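Local coordinates for toxin of toxin-antitoxin system (Rickettsia felis, PDB 3ZVK), which acts as the toxin of a type II toxin-antitoxin pair, a magnesium-dependent PIN-domain ribonuclease that cuts single-stranded RNA and is held in complex with its antitoxin, at residues F73-L84 and L100-E109. The protein carries 1 engineered substitution. Numbering follows the deposited sequence.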
ATOM      1  N   PHE A  73      13.364  -1.326 -14.935  1.00 37.10           N
ATOM      2  CA  PHE A  73      14.669  -1.860 -14.539  1.00 36.44           C
ATOM      3  C   PHE A  73      14.494  -2.321 -13.086  1.00 44.21           C
ATOM      4  O   PHE A  73      14.315  -1.512 -12.180  1.00 45.44           O
ATOM      5  CB  PHE A  73      15.782  -0.823 -14.705  1.00 36.41           C
ATOM      6  CG  PHE A  73      17.145  -1.375 -14.382  1.00 37.75           C
ATOM      7  CD1 PHE A  73      17.894  -2.018 -15.353  1.00 39.33           C
ATOM      8  CD2 PHE A  73      17.675  -1.269 -13.090  1.00 40.61           C
ATOM      9  CE1 PHE A  73      19.164  -2.546 -15.049  1.00 41.89           C
ATOM     10  CE2 PHE A  73      18.933  -1.803 -12.780  1.00 44.85           C
ATOM     11  CZ  PHE A  73      19.669  -2.451 -13.761  1.00 43.97           C
ATOM     12  N   SER A  74      14.452  -3.629 -12.898  1.00 43.49           N
ATOM     13  CA  SER A  74      14.167  -4.281 -11.618  1.00 44.61           C
ATOM     14  C   SER A  74      15.367  -4.785 -10.849  1.00 49.86           C
ATOM     15  O   SER A  74      16.441  -4.858 -11.393  1.00 51.50           O
ATOM     16  CB  SER A  74      13.187  -5.428 -11.843  1.00 46.56           C
ATOM     17  OG  SER A  74      13.720  -6.275 -12.852  1.00 55.28           O
ATOM     18  N   ALA A  75      15.163  -5.176  -9.598  1.00 48.36           N
ATOM     19  CA  ALA A  75      16.186  -5.702  -8.703  1.00 50.91           C
ATOM     20  C   ALA A  75      16.902  -6.939  -9.266  1.00 58.50           C
ATOM     21  O   ALA A  75      18.091  -7.103  -9.013  1.00 59.72           O
ATOM     22  CB  ALA A  75      15.582  -6.007  -7.343  1.00 52.49           C
ATOM     23  N   LYS A  76      16.212  -7.773 -10.068  1.00 55.44           N
ATOM     24  CA  LYS A  76      16.825  -8.954 -10.672  1.00 56.28           C
ATOM     25  C   LYS A  76      17.956  -8.614 -11.646  1.00 61.32           C
ATOM     26  O   LYS A  76      18.892  -9.404 -11.761  1.00 63.86           O
ATOM     27  CB  LYS A  76      15.793  -9.924 -11.278  1.00 58.73           C
ATOM     28  CG  LYS A  76      15.048  -9.426 -12.508  1.00 68.34           C
ATOM     29  CD  LYS A  76      14.571 -10.579 -13.371  1.00 71.11           C
ATOM     30  CE  LYS A  76      13.633 -10.102 -14.445  1.00 74.62           C
ATOM     31  NZ  LYS A  76      13.099 -11.224 -15.249  1.00 92.75           N
ATOM     32  N   CYS A  77      17.919  -7.410 -12.276  1.00 54.99           N
ATOM     33  CA  CYS A  77      18.946  -6.944 -13.223  1.00 53.60           C
ATOM     34  C   CYS A  77      20.235  -6.524 -12.562  1.00 56.74           C
ATOM     35  O   CYS A  77      21.286  -6.574 -13.200  1.00 55.87           O
ATOM     36  CB  CYS A  77      18.415  -5.820 -14.100  1.00 51.76           C
ATOM     37  SG  CYS A  77      16.775  -6.118 -14.781  1.00 54.65           S
ATOM     38  N   THR A  78      20.137  -6.038 -11.313  1.00 53.06           N
ATOM     39  CA  THR A  78      21.248  -5.511 -10.520  1.00 52.96           C
ATOM     40  C   THR A  78      22.460  -6.462 -10.376  1.00 60.47           C
ATOM     41  O   THR A  78      23.604  -5.991 -10.489  1.00 60.34           O
ATOM     42  CB  THR A  78      20.732  -4.946  -9.196  1.00 54.26           C
ATOM     43  OG1 THR A  78      20.319  -6.018  -8.343  1.00 48.83           O
ATOM     44  CG2 THR A  78      19.591  -3.967  -9.391  1.00 52.16           C
ATOM     45  N   PHE A  79      22.222  -7.782 -10.128  1.00 59.19           N
ATOM     46  CA  PHE A  79      23.307  -8.762  -9.989  1.00 61.59           C
ATOM     47  C   PHE A  79      24.114  -8.892 -11.287  1.00 65.74           C
ATOM     48  O   PHE A  79      25.350  -8.922 -11.243  1.00 67.60           O
ATOM     49  CB  PHE A  79      22.796 -10.137  -9.509  1.00 65.00           C
ATOM     50  CG  PHE A  79      23.845 -11.225  -9.600  1.00 69.12           C
ATOM     51  CD1 PHE A  79      24.848 -11.331  -8.645  1.00 73.86           C
ATOM     52  CD2 PHE A  79      23.855 -12.115 -10.667  1.00 71.94           C
ATOM     53  CE1 PHE A  79      25.844 -12.309  -8.756  1.00 77.55           C
ATOM     54  CE2 PHE A  79      24.844 -13.097 -10.773  1.00 77.23           C
ATOM     55  CZ  PHE A  79      25.827 -13.193  -9.811  1.00 77.40           C
ATOM     56  N   TYR A  80      23.410  -8.937 -12.430  1.00 60.32           N
ATOM     57  CA  TYR A  80      23.996  -9.047 -13.767  1.00 59.97           C
ATOM     58  C   TYR A  80      24.800  -7.827 -14.124  1.00 64.93           C
ATOM     59  O   TYR A  80      25.899  -7.976 -14.652  1.00 67.55           O
ATOM     60  CB  TYR A  80      22.930  -9.367 -14.819  1.00 59.11           C
ATOM     61  CG  TYR A  80      22.201 -10.657 -14.513  1.00 61.23           C
ATOM     62  CD1 TYR A  80      22.794 -11.891 -14.761  1.00 65.53           C
ATOM     63  CD2 TYR A  80      20.960 -10.645 -13.883  1.00 60.73           C
ATOM     64  CE1 TYR A  80      22.139 -13.084 -14.453  1.00 67.95           C
ATOM     65  CE2 TYR A  80      20.301 -11.833 -13.558  1.00 62.93           C
ATOM     66  CZ  TYR A  80      20.896 -13.049 -13.846  1.00 71.52           C
ATOM     67  OH  TYR A  80      20.249 -14.219 -13.559  1.00 76.68           O
ATOM     68  N   TYR A  81      24.295  -6.626 -13.778  1.00 59.22           N
ATOM     69  CA  TYR A  81      24.996  -5.345 -13.966  1.00 57.56           C
ATOM     70  C   TYR A  81      26.352  -5.341 -13.233  1.00 63.67           C
ATOM     71  O   TYR A  81      27.358  -4.945 -13.822  1.00 63.66           O
ATOM     72  CB  TYR A  81      24.124  -4.164 -13.459  1.00 55.66           C
ATOM     73  CG  TYR A  81      24.850  -2.839 -13.446  1.00 54.79           C
ATOM     74  CD1 TYR A  81      24.886  -2.036 -14.577  1.00 55.45           C
ATOM     75  CD2 TYR A  81      25.503  -2.387 -12.304  1.00 56.08           C
ATOM     76  CE1 TYR A  81      25.533  -0.804 -14.566  1.00 56.92           C
ATOM     77  CE2 TYR A  81      26.181  -1.170 -12.291  1.00 56.33           C
ATOM     78  CZ  TYR A  81      26.176  -0.373 -13.419  1.00 62.60           C
ATOM     79  OH  TYR A  81      26.825   0.833 -13.418  1.00 66.03           O
ATOM     80  N   GLY A  82      26.341  -5.725 -11.951  1.00 60.78           N
ATOM     81  CA  GLY A  82      27.525  -5.768 -11.107  1.00 62.34           C
ATOM     82  C   GLY A  82      28.600  -6.671 -11.662  1.00 68.99           C
ATOM     83  O   GLY A  82      29.769  -6.282 -11.699  1.00 69.62           O
ATOM     84  N   GLU A  83      28.194  -7.868 -12.130  1.00 66.38           N
ATOM     85  CA  GLU A  83      29.090  -8.871 -12.711  1.00 68.22           C
ATOM     86  C   GLU A  83      29.660  -8.425 -14.062  1.00 70.61           C
ATOM     87  O   GLU A  83      30.858  -8.569 -14.290  1.00 73.76           O
ATOM     88  CB  GLU A  83      28.376 -10.232 -12.829  1.00 70.25           C
ATOM     89  CG  GLU A  83      28.121 -10.912 -11.497  1.00 77.94           C
ATOM     90  CD  GLU A  83      29.348 -11.488 -10.814  1.00 99.25           C
ATOM     91  OE1 GLU A  83      29.791 -12.587 -11.220  1.00 88.84           O
ATOM     92  OE2 GLU A  83      29.854 -10.854  -9.860  1.00 92.08           O
ATOM     93  N   LEU A  84      28.809  -7.879 -14.937  1.00 63.86           N
ATOM     94  CA  LEU A  84      29.168  -7.391 -16.264  1.00 63.46           C
ATOM     95  C   LEU A  84      30.133  -6.188 -16.202  1.00 67.38           C
ATOM     96  O   LEU A  84      31.161  -6.193 -16.884  1.00 68.57           O
ATOM     97  CB  LEU A  84      27.889  -7.063 -17.075  1.00 61.60           C
ATOM     98  CG  LEU A  84      28.059  -6.505 -18.497  1.00 66.74           C
ATOM     99  CD1 LEU A  84      28.855  -7.458 -19.380  1.00 69.22           C
ATOM    100  CD2 LEU A  84      26.713  -6.206 -19.132  1.00 66.71           C
ATOM    101  N   LEU A 100      25.467  -0.157 -20.396  1.00 47.46           N
ATOM    102  CA  LEU A 100      25.780  -1.209 -19.426  1.00 48.87           C
ATOM    103  C   LEU A 100      24.457  -1.653 -18.682  1.00 51.59           C
ATOM    104  O   LEU A 100      24.207  -2.849 -18.541  1.00 50.73           O
ATOM    105  CB  LEU A 100      26.815  -0.671 -18.426  1.00 50.15           C
ATOM    106  CG  LEU A 100      27.917  -1.601 -17.915  1.00 57.95           C
ATOM    107  CD1 LEU A 100      28.260  -2.683 -18.897  1.00 60.30           C
ATOM    108  CD2 LEU A 100      29.190  -0.823 -17.645  1.00 60.85           C
ATOM    109  N   LEU A 101      23.598  -0.689 -18.286  1.00 46.94           N
ATOM    110  CA  LEU A 101      22.320  -0.952 -17.621  1.00 46.43           C
ATOM    111  C   LEU A 101      21.361  -1.660 -18.580  1.00 51.09           C
ATOM    112  O   LEU A 101      20.712  -2.633 -18.199  1.00 50.30           O
ATOM    113  CB  LEU A 101      21.680   0.354 -17.080  1.00 45.32           C
ATOM    114  CG  LEU A 101      22.317   0.973 -15.813  1.00 50.23           C
ATOM    115  CD1 LEU A 101      21.877   2.387 -15.615  1.00 49.17           C
ATOM    116  CD2 LEU A 101      21.914   0.221 -14.572  1.00 50.95           C
ATOM    117  N   ILE A 102      21.301  -1.163 -19.832  1.00 47.85           N
ATOM    118  CA  ILE A 102      20.484  -1.679 -20.922  1.00 45.76           C
ATOM    119  C   ILE A 102      20.845  -3.133 -21.209  1.00 49.49           C
ATOM    120  O   ILE A 102      19.931  -3.948 -21.301  1.00 49.65           O
ATOM    121  CB  ILE A 102      20.570  -0.742 -22.176  1.00 46.95           C
ATOM    122  CG1 ILE A 102      19.791   0.568 -21.903  1.00 44.69           C
ATOM    123  CG2 ILE A 102      20.021  -1.424 -23.447  1.00 45.37           C
ATOM    124  CD1 ILE A 102      20.403   1.844 -22.547  1.00 44.04           C
ATOM    125  N   ALA A 103      22.159  -3.451 -21.324  1.00 47.04           N
ATOM    126  CA  ALA A 103      22.705  -4.790 -21.601  1.00 49.04           C
ATOM    127  C   ALA A 103      22.394  -5.750 -20.461  1.00 52.87           C
ATOM    128  O   ALA A 103      21.930  -6.864 -20.718  1.00 53.21           O
ATOM    129  CB  ALA A 103      24.211  -4.712 -21.851  1.00 51.50           C
ATOM    130  N   SER A 104      22.583  -5.286 -19.206  1.00 49.95           N
ATOM    131  CA  SER A 104      22.300  -6.019 -17.954  1.00 51.45           C
ATOM    132  C   SER A 104      20.850  -6.471 -17.922  1.00 53.72           C
ATOM    133  O   SER A 104      20.558  -7.576 -17.483  1.00 53.89           O
ATOM    134  CB  SER A 104      22.522  -5.111 -16.745  1.00 55.16           C
ATOM    135  OG  SER A 104      23.883  -4.729 -16.684  1.00 70.09           O
ATOM    136  N   HIS A 105      19.950  -5.567 -18.346  1.00 48.91           N
ATOM    137  CA  HIS A 105      18.502  -5.734 -18.399  1.00 47.17           C
ATOM    138  C   HIS A 105      18.124  -6.829 -19.388  1.00 52.10           C
ATOM    139  O   HIS A 105      17.341  -7.696 -19.017  1.00 53.85           O
ATOM    140  CB  HIS A 105      17.793  -4.398 -18.708  1.00 45.08           C
ATOM    141  CG  HIS A 105      16.360  -4.370 -18.278  1.00 47.30           C
ATOM    142  ND1 HIS A 105      15.608  -3.226 -18.379  1.00 47.38           N
ATOM    143  CD2 HIS A 105      15.581  -5.354 -17.775  1.00 49.05           C
ATOM    144  CE1 HIS A 105      14.411  -3.534 -17.920  1.00 46.19           C
ATOM    145  NE2 HIS A 105      14.354  -4.797 -17.530  1.00 47.73           N
ATOM    146  N   ALA A 106      18.708  -6.830 -20.617  1.00 47.49           N
ATOM    147  CA  ALA A 106      18.465  -7.886 -21.607  1.00 47.08           C
ATOM    148  C   ALA A 106      18.965  -9.234 -21.058  1.00 50.87           C
ATOM    149  O   ALA A 106      18.248 -10.228 -21.163  1.00 51.61           O
ATOM    150  CB  ALA A 106      19.146  -7.555 -22.930  1.00 47.62           C
ATOM    151  N   ILE A 107      20.153  -9.258 -20.413  1.00 46.65           N
ATOM    152  CA  ILE A 107      20.717 -10.467 -19.819  1.00 48.23           C
ATOM    153  C   ILE A 107      19.762 -11.009 -18.752  1.00 53.55           C
ATOM    154  O   ILE A 107      19.422 -12.193 -18.783  1.00 54.73           O
ATOM    155  CB  ILE A 107      22.183 -10.259 -19.300  1.00 52.05           C
ATOM    156  CG1 ILE A 107      23.173 -10.012 -20.434  1.00 52.03           C
ATOM    157  CG2 ILE A 107      22.665 -11.470 -18.480  1.00 53.47           C
ATOM    158  CD1 ILE A 107      24.491  -9.311 -20.047  1.00 59.65           C
ATOM    159  N   ALA A 108      19.304 -10.140 -17.834  1.00 50.50           N
ATOM    160  CA  ALA A 108      18.388 -10.499 -16.748  1.00 51.55           C
ATOM    161  C   ALA A 108      17.022 -11.006 -17.218  1.00 59.91           C
ATOM    162  O   ALA A 108      16.418 -11.837 -16.530  1.00 62.45           O
ATOM    163  CB  ALA A 108      18.210  -9.335 -15.814  1.00 50.60           C
ATOM    164  N   GLU A 109      16.537 -10.516 -18.381  1.00 54.91           N
ATOM    165  CA  GLU A 109      15.257 -10.938 -18.965  1.00 54.16           C
ATOM    166  C   GLU A 109      15.423 -12.129 -19.940  1.00 58.34           C
ATOM    167  O   GLU A 109      14.434 -12.663 -20.440  1.00 56.93           O
ATOM    168  CB  GLU A 109      14.576  -9.748 -19.693  1.00 53.43           C
ATOM    169  CG  GLU A 109      14.163  -8.564 -18.822  1.00 60.18           C
ATOM    170  CD  GLU A 109      13.136  -8.753 -17.723  1.00 70.07           C
ATOM    171  OE1 GLU A 109      12.476  -9.812 -17.692  1.00 58.94           O
ATOM    172  OE2 GLU A 109      12.976  -7.824 -16.896  1.00 76.00           O
TER
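Two helices of the PIN domain, 75-84 and 100-109, pack against each other here, their axes 8.2 Å apart at closest and inclined at 119°, with Leu84 set as a knob into the hole formed by Leu100, Ala103, Ser104 and Ile107. Its CD2 branch meets Ile107 CD1 and Ala103 CB. Small residues, Ser104 and Ala108, stand where the backbones come nearest: Tyr81 CA lies 4.9 Å from Ser104 CA, and Cys77 CA 5.0 Å from Ala108 CA. Ser104 OG lies at the edge of the Tyr81 ring and gives its hydrogen bond back to Leu100 O (2.7 Å), which Ser104 N reaches from the opposite face of the carbonyl plane; this buried hydroxyl is thus satisfied within its own helix. Leu101 CD2 touches two rings, 3.6 Å from Phe73 CZ and 3.7 Å from Tyr81 CD1. Phe73 turns its edge to the face of His105, the planes at 83°, while Cys77 SG approaches the same imidazole obliquely, 3.3 Å from His105 CD2. His105 ND1 is hydrogen-bonded to Ser37, and NE2 makes a weak bond to Glu109 OE2, which lies in the ring plane. Lys76, extended beyond CG, reaches Glu109 in a salt bridge, Lys76 NZ to Glu109 OE1 2.9 Å, with NZ 59° out of the carboxylate plane. Phe73, Thr78, Tyr81 and Gly82 also meet a second copy of the toxin, placing this helix pair beside a toxin-toxin interface. The chemistry is therefore mainly apolar, its imidazole oriented by the Ser37 bond, and the only hydrogen bond between the two segments belongs to the salt bridge of solvent-exposed Lys76.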